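PDB 6KBY: beta-lactamase from Klebsiella pneumoniae, which probably hydrolyses beta-lactam antibiotics to substituted beta-amino acids as a class C beta-lactamase, and is seen here with adenosine monophosphate bound in its pocket. Local coordinates for residues L90-Y99 / F108-V116; A147-Y156 / M297-T305. One frame throughout, in Å; residues are numbered along the deposited sequence.

Interaction 1: residues L90-Y99 / F108-V116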
# COMPACT_ATOMS: atom_id res chain seq x y z
N LEU A 90 18.29 -6.81 -10.03
CA LEU A 90 18.07 -5.37 -9.90
C LEU A 90 18.98 -4.87 -8.80
O LEU A 90 19.08 -5.51 -7.75
CB LEU A 90 16.60 -5.15 -9.53
CG LEU A 90 16.00 -3.76 -9.31
CD1 LEU A 90 14.50 -3.87 -9.45
CD2 LEU A 90 16.35 -3.25 -7.95
N SER A 91 19.65 -3.75 -9.03
CA SER A 91 20.32 -2.99 -7.98
C SER A 91 19.61 -1.66 -7.80
O SER A 91 19.46 -0.89 -8.75
CB SER A 91 21.78 -2.73 -8.29
OG SER A 91 22.28 -1.79 -7.35
N LEU A 92 19.18 -1.38 -6.57
CA LEU A 92 18.43 -0.16 -6.30
C LEU A 92 19.26 1.10 -6.50
O LEU A 92 18.69 2.16 -6.77
CB LEU A 92 17.87 -0.20 -4.88
CG LEU A 92 16.86 -1.32 -4.60
CD1 LEU A 92 16.56 -1.41 -3.12
CD2 LEU A 92 15.58 -1.05 -5.37
N ASP A 93 20.58 1.00 -6.39
CA ASP A 93 21.42 2.18 -6.54
C ASP A 93 21.68 2.57 -7.99
O ASP A 93 22.13 3.69 -8.24
CB ASP A 93 22.72 1.98 -5.76
CG ASP A 93 22.53 2.13 -4.27
OD1 ASP A 93 21.94 3.15 -3.86
OD2 ASP A 93 22.94 1.22 -3.50
N GLN A 94 21.40 1.68 -8.94
CA GLN A 94 21.62 2.01 -10.34
C GLN A 94 20.58 3.03 -10.81
O GLN A 94 19.50 3.18 -10.24
CB GLN A 94 21.53 0.76 -11.22
CG GLN A 94 22.65 -0.24 -11.01
CD GLN A 94 23.98 0.24 -11.55
OE1 GLN A 94 24.05 0.88 -12.60
NE2 GLN A 94 25.06 -0.09 -10.84
N SER A 95 20.93 3.74 -11.88
CA SER A 95 20.03 4.74 -12.42
C SER A 95 18.84 4.10 -13.14
O SER A 95 18.90 2.95 -13.60
CB SER A 95 20.77 5.65 -13.41
OG SER A 95 21.13 4.92 -14.57
N VAL A 96 17.77 4.87 -13.25
CA VAL A 96 16.62 4.44 -14.04
C VAL A 96 17.03 4.20 -15.49
O VAL A 96 16.64 3.20 -16.10
CB VAL A 96 15.48 5.46 -13.92
CG1 VAL A 96 14.42 5.23 -14.99
CG2 VAL A 96 14.85 5.38 -12.54
N SER A 97 17.85 5.09 -16.06
CA SER A 97 18.22 4.91 -17.46
C SER A 97 19.12 3.70 -17.67
O SER A 97 19.17 3.17 -18.78
CB SER A 97 18.84 6.18 -18.04
OG SER A 97 20.10 6.40 -17.47
N HIS A 98 19.81 3.24 -16.63
CA HIS A 98 20.52 1.97 -16.75
C HIS A 98 19.58 0.85 -17.15
O HIS A 98 19.94 -0.00 -17.98
CB HIS A 98 21.22 1.64 -15.43
CG HIS A 98 21.93 0.32 -15.45
ND1 HIS A 98 23.15 0.15 -16.07
CD2 HIS A 98 21.59 -0.88 -14.93
CE1 HIS A 98 23.53 -1.11 -15.93
NE2 HIS A 98 22.61 -1.76 -15.25
N TYR A 99 18.37 0.83 -16.58
CA TYR A 99 17.41 -0.23 -16.86
C TYR A 99 16.42 0.11 -17.96
O TYR A 99 15.79 -0.81 -18.51
CB TYR A 99 16.63 -0.60 -15.59
CG TYR A 99 17.52 -1.21 -14.54
CD1 TYR A 99 18.03 -2.49 -14.72
CD2 TYR A 99 17.88 -0.52 -13.40
CE1 TYR A 99 18.86 -3.06 -13.79
CE2 TYR A 99 18.71 -1.08 -12.46
CZ TYR A 99 19.20 -2.35 -12.66
OH TYR A 99 20.03 -2.90 -11.72
N PHE A 108 16.83 10.98 -16.29
CA PHE A 108 16.86 9.69 -15.61
C PHE A 108 18.25 9.07 -15.56
O PHE A 108 18.40 8.02 -14.91
CB PHE A 108 15.79 8.77 -16.19
CG PHE A 108 14.41 9.19 -15.81
CD1 PHE A 108 13.91 8.89 -14.56
CD2 PHE A 108 13.64 9.97 -16.66
CE1 PHE A 108 12.66 9.30 -14.17
CE2 PHE A 108 12.37 10.39 -16.29
CZ PHE A 108 11.88 10.05 -15.04
N ASP A 109 19.25 9.70 -16.18
CA ASP A 109 20.63 9.33 -15.89
C ASP A 109 21.01 9.62 -14.45
O ASP A 109 22.00 9.08 -13.96
CB ASP A 109 21.60 10.12 -16.77
CG ASP A 109 21.59 9.70 -18.23
OD1 ASP A 109 20.99 8.67 -18.60
OD2 ASP A 109 22.22 10.42 -19.05
N HIS A 110 20.26 10.49 -13.77
CA HIS A 110 20.61 10.95 -12.43
C HIS A 110 19.53 10.65 -11.40
O HIS A 110 19.56 11.21 -10.30
CB HIS A 110 20.91 12.45 -12.46
CG HIS A 110 21.98 12.83 -13.44
ND1 HIS A 110 23.26 12.33 -13.36
CD2 HIS A 110 21.95 13.64 -14.52
CE1 HIS A 110 23.99 12.83 -14.35
NE2 HIS A 110 23.21 13.62 -15.07
N VAL A 111 18.57 9.80 -11.75
CA VAL A 111 17.54 9.31 -10.85
C VAL A 111 17.80 7.83 -10.63
O VAL A 111 17.85 7.07 -11.60
CB VAL A 111 16.14 9.51 -11.46
CG1 VAL A 111 15.07 8.87 -10.59
CG2 VAL A 111 15.85 10.98 -11.70
N SER A 112 17.93 7.41 -9.37
CA SER A 112 18.15 5.99 -9.12
C SER A 112 16.82 5.24 -9.00
O SER A 112 15.75 5.82 -8.78
CB SER A 112 18.97 5.77 -7.86
OG SER A 112 18.22 6.18 -6.73
N VAL A 113 16.91 3.92 -9.14
CA VAL A 113 15.75 3.09 -8.83
C VAL A 113 15.30 3.33 -7.39
O VAL A 113 14.10 3.42 -7.10
CB VAL A 113 16.04 1.61 -9.12
CG1 VAL A 113 14.83 0.74 -8.81
CG2 VAL A 113 16.44 1.43 -10.58
N LEU A 114 16.25 3.48 -6.47
CA LEU A 114 15.91 3.78 -5.08
C LEU A 114 15.10 5.07 -4.99
O LEU A 114 14.12 5.14 -4.23
CB LEU A 114 17.18 3.88 -4.24
CG LEU A 114 16.93 4.01 -2.73
CD1 LEU A 114 16.31 2.74 -2.16
CD2 LEU A 114 18.21 4.37 -1.98
N ASN A 115 15.47 6.09 -5.77
CA ASN A 115 14.72 7.34 -5.75
C ASN A 115 13.25 7.10 -6.12
O ASN A 115 12.35 7.60 -5.44
CB ASN A 115 15.31 8.37 -6.71
CG ASN A 115 16.66 8.95 -6.27
OD1 ASN A 115 17.52 9.21 -7.12
ND2 ASN A 115 16.83 9.22 -4.98
N VAL A 116 12.99 6.37 -7.21
CA VAL A 116 11.58 6.16 -7.55
C VAL A 116 10.89 5.25 -6.53
O VAL A 116 9.67 5.34 -6.34
CB VAL A 116 11.34 5.71 -9.01
CG1 VAL A 116 11.73 6.81 -9.98
CG2 VAL A 116 12.05 4.41 -9.33
O HOH W 1 23.27 6.86 -15.04
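V96 has CG1 anti to its backbone N (chi1 166°), and this methyl packs 3.7 Å from CD1 of F108. The two side chains lie side by side and point the same way. The other methyl, CG2, turns to V111, with CG2 to CG1 4.0 Å. V113 also sets CG1 anti to the backbone N (chi1 -180°). Its CG1 then meets CD2 of L92, and its CG2 lies 3.7 Å from CD2 of Y99; the V113 and Y99 side chains cross at about a right angle. Y99 OH accepts from S91 N.

Backbone bonds join the segments. V96 N donates to V111 O and V113 N to Q94 O, with N-H...O angles near 165°. L114 N reaches L92 O at 2.8 Å with a more bent N-H. S97 N approaches F108 O from above the carbonyl plane, and S97 OG donates to the anti lone pair of D109 OD1 at 2.7 Å. Water 1 links S95 OG to D109 O.

A single backbone bridge, with the S95 and S112 CA atoms 4.0 Å apart, sets two N-capped helix starts side by side. S95 OG caps H98 N of the weakly bonded helix 96-99. S112 and N115 form a capping box.

Helix 158-171 covers V96, Y99, F108 and V113 through L163, L164 and I167. F108 also stacks on W144. L92 and L114 touch Y267 of strand 266-270, and L90 rests on helix 72-86.

Interaction 2: residues A147-Y156 / M297-T305. With AMP (adenosine monophosphate), chain B.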
# COMPACT_ATOMS: atom_id res chain seq x y z
N ALA A 147 12.50 19.64 -10.40
CA ALA A 147 12.73 20.98 -9.88
C ALA A 147 13.94 21.04 -8.97
O ALA A 147 14.60 22.09 -8.88
CB ALA A 147 11.48 21.47 -9.14
N ASP A 148 14.24 19.94 -8.28
CA ASP A 148 15.39 19.81 -7.41
C ASP A 148 16.15 18.56 -7.84
O ASP A 148 15.60 17.69 -8.52
CB ASP A 148 14.97 19.62 -5.95
CG ASP A 148 13.86 20.55 -5.55
OD1 ASP A 148 14.13 21.75 -5.35
OD2 ASP A 148 12.70 20.08 -5.45
N ALA A 149 17.40 18.45 -7.42
CA ALA A 149 18.16 17.25 -7.71
C ALA A 149 17.48 16.04 -7.09
O ALA A 149 17.03 16.08 -5.94
CB ALA A 149 19.58 17.36 -7.16
N ALA A 150 17.42 14.95 -7.85
CA ALA A 150 16.87 13.71 -7.31
C ALA A 150 17.62 13.33 -6.04
O ALA A 150 18.85 13.41 -5.98
CB ALA A 150 17.00 12.59 -8.34
N GLY A 151 16.85 12.94 -5.02
CA GLY A 151 17.41 12.58 -3.74
C GLY A 151 17.39 13.67 -2.68
O GLY A 151 17.84 13.41 -1.56
N THR A 152 16.90 14.87 -3.00
CA THR A 152 16.88 15.96 -2.04
C THR A 152 15.52 16.19 -1.41
O THR A 152 15.44 16.71 -0.29
CB THR A 152 17.31 17.28 -2.71
OG1 THR A 152 16.42 17.59 -3.78
CG2 THR A 152 18.74 17.18 -3.24
N HIS A 153 14.44 15.82 -2.10
CA HIS A 153 13.09 16.08 -1.65
C HIS A 153 12.22 14.85 -1.86
O HIS A 153 12.50 14.01 -2.72
CB HIS A 153 12.48 17.28 -2.38
CG HIS A 153 13.14 18.57 -2.04
ND1 HIS A 153 14.35 18.96 -2.57
CD2 HIS A 153 12.76 19.55 -1.19
CE1 HIS A 153 14.69 20.14 -2.07
NE2 HIS A 153 13.74 20.52 -1.23
N ARG A 154 11.16 14.77 -1.07
CA ARG A 154 10.16 13.73 -1.20
C ARG A 154 8.90 14.34 -1.81
O ARG A 154 8.34 15.29 -1.26
CB ARG A 154 9.84 13.12 0.16
CG ARG A 154 8.85 11.96 0.08
CD ARG A 154 8.47 11.47 1.47
NE ARG A 154 7.59 10.29 1.47
CZ ARG A 154 6.26 10.33 1.42
NH1 ARG A 154 5.63 11.50 1.34
NH2 ARG A 154 5.57 9.20 1.44
N VAL A 155 8.47 13.78 -2.94
CA VAL A 155 7.22 14.11 -3.59
C VAL A 155 6.54 12.78 -3.86
O VAL A 155 6.97 12.02 -4.73
CB VAL A 155 7.42 14.90 -4.89
CG1 VAL A 155 6.09 15.13 -5.58
CG2 VAL A 155 8.14 16.22 -4.62
N TYR A 156 5.52 12.46 -3.08
CA TYR A 156 4.78 11.22 -3.29
C TYR A 156 4.30 11.17 -4.74
O TYR A 156 3.75 12.15 -5.26
CB TYR A 156 3.60 11.23 -2.32
CG TYR A 156 2.79 9.97 -2.27
CD1 TYR A 156 3.21 8.87 -1.55
CD2 TYR A 156 1.55 9.91 -2.89
CE1 TYR A 156 2.44 7.73 -1.49
CE2 TYR A 156 0.78 8.77 -2.84
CZ TYR A 156 1.24 7.67 -2.14
OH TYR A 156 0.48 6.53 -2.06
N MET A 297 1.15 13.65 4.08
CA MET A 297 2.30 13.97 3.24
C MET A 297 2.04 13.60 1.78
O MET A 297 2.99 13.42 1.01
CB MET A 297 3.56 13.25 3.73
CG MET A 297 3.91 13.54 5.18
SD MET A 297 5.42 12.71 5.70
CE MET A 297 6.65 13.71 4.86
N ALA A 298 0.77 13.51 1.38
CA ALA A 298 0.42 12.90 0.11
C ALA A 298 0.60 13.82 -1.08
O ALA A 298 0.81 13.34 -2.20
CB ALA A 298 -1.04 12.44 0.14
N MET A 299 0.51 15.14 -0.89
CA MET A 299 0.38 16.05 -2.02
C MET A 299 1.33 17.24 -1.97
O MET A 299 1.26 18.10 -2.85
CB MET A 299 -1.06 16.56 -2.14
CG MET A 299 -2.06 15.46 -2.43
SD MET A 299 -3.74 16.07 -2.45
CE MET A 299 -4.04 16.26 -0.69
N THR A 300 2.21 17.31 -0.98
CA THR A 300 3.14 18.41 -0.84
C THR A 300 4.57 17.89 -0.85
O THR A 300 4.85 16.76 -0.43
CB THR A 300 2.90 19.17 0.47
OG1 THR A 300 3.09 18.27 1.57
CG2 THR A 300 1.49 19.76 0.52
N LYS A 301 5.48 18.74 -1.32
CA LYS A 301 6.90 18.41 -1.30
C LYS A 301 7.46 18.63 0.09
O LYS A 301 7.09 19.58 0.79
CB LYS A 301 7.63 19.31 -2.30
CG LYS A 301 9.12 19.02 -2.38
CD LYS A 301 9.72 19.41 -3.72
CE LYS A 301 9.63 20.89 -3.98
NZ LYS A 301 10.20 21.23 -5.32
N SER A 302 8.35 17.73 0.52
CA SER A 302 9.08 17.88 1.77
C SER A 302 10.56 17.63 1.52
O SER A 302 10.96 17.02 0.53
CB SER A 302 8.56 16.92 2.84
OG SER A 302 8.59 15.58 2.36
N VAL A 303 11.39 18.10 2.46
CA VAL A 303 12.81 17.78 2.42
C VAL A 303 13.00 16.31 2.78
O VAL A 303 12.35 15.79 3.70
CB VAL A 303 13.57 18.69 3.40
CG1 VAL A 303 15.02 18.25 3.56
CG2 VAL A 303 13.49 20.14 2.92
N ALA A 304 13.89 15.62 2.07
CA ALA A 304 14.24 14.24 2.39
C ALA A 304 15.71 14.18 2.77
O ALA A 304 16.55 14.85 2.16
CB ALA A 304 13.99 13.32 1.19
N THR A 305 16.03 13.39 3.79
CA THR A 305 17.39 13.26 4.26
C THR A 305 17.79 11.79 4.21
O THR A 305 17.07 10.94 4.76
CB THR A 305 17.50 13.78 5.70
OG1 THR A 305 17.15 15.17 5.72
CG2 THR A 305 18.93 13.62 6.22
P AMP B . -2.92 6.44 -3.20
O1P AMP B . -4.20 5.74 -2.84
O2P AMP B . -2.32 7.39 -2.21
O5' AMP B . -3.07 7.14 -4.62
C5' AMP B . -3.63 6.43 -5.72
C4' AMP B . -5.00 6.95 -6.08
O4' AMP B . -4.89 8.28 -6.64
C3' AMP B . -5.74 6.15 -7.14
O3' AMP B . -6.40 5.01 -6.61
C2' AMP B . -6.67 7.18 -7.75
O2' AMP B . -7.80 7.40 -6.92
C1' AMP B . -5.79 8.42 -7.72
N9 AMP B . -4.99 8.56 -8.96
C8 AMP B . -3.65 8.42 -9.05
N7 AMP B . -3.23 8.61 -10.33
C5 AMP B . -4.32 8.87 -11.08
C6 AMP B . -4.59 9.16 -12.50
N6 AMP B . -3.58 9.21 -13.40
N1 AMP B . -5.87 9.37 -12.87
C2 AMP B . -6.89 9.32 -11.99
N3 AMP B . -6.72 9.06 -10.68
C4 AMP B . -5.48 8.83 -10.17
O HOH W 2 18.83 14.71 0.68
O HOH W 3 6.51 14.32 1.20
O HOH W 4 2.92 14.57 -4.07
O HOH W 5 4.25 14.25 -1.26
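The R154 guanidinium has its partners at the edge, in plane: M297 O, weakly bonded to NH1, and water 3. D148 OD2 sits 3.5 Å over one face of the H153 ring, off its centre, while K301 CG and S302 O approach that ring obliquely.

K301 bends at chi3 (64°). Its CD packs 3.7 Å from V155 CG2, and NZ reaches the syn lone pair of D148 OD2 at 2.8 Å in a salt bridge.

R154 and S302 form an antiparallel hydrogen-bonded pair: R154 N to S302 O is 2.8 Å, and S302 N to R154 O is 3.0 Å. A304 N adds a bond to T152 O. Y156 N donates to water 5, which also lies 2.7 Å from M297 O and from T300 O.

Y156 OH, in the AMP pocket, lies 2.9 Å from AMP O2P and near S71, and is hydrogen-bonded to K321. This fits the class C active-site tyrosine, probably beside the SxxK serine and lysine, S71 and K74.

Outermost strand 153-154 pairs with 302-311, whose other neighbour in the sheet is 266-270. R154 NE is hydrogen-bonded to Q275, NH2 forms a salt bridge with E280, and S302 OG bonds to S270.

Interaction 1 is partly buried, and interaction 2 is a surface contact; their centres are about 17 Å apart. Interaction 1 joins two nearby pieces of chain by the starts of short helices, and leucines, valines and two aromatic rings pack between backbone bonds. Interaction 2 joins pieces 141 residues apart at the edge of the sheet, where strand pairing is joined by a salt bridge, an arginine and bridging waters. The two touch: A150 CB packs on V111 and N115, and N115 ND2 lies against G151. Strand 266-270 meets both, through Y267 in one and S270 in the other. Only interaction 2 reaches the bound AMP, through Y156.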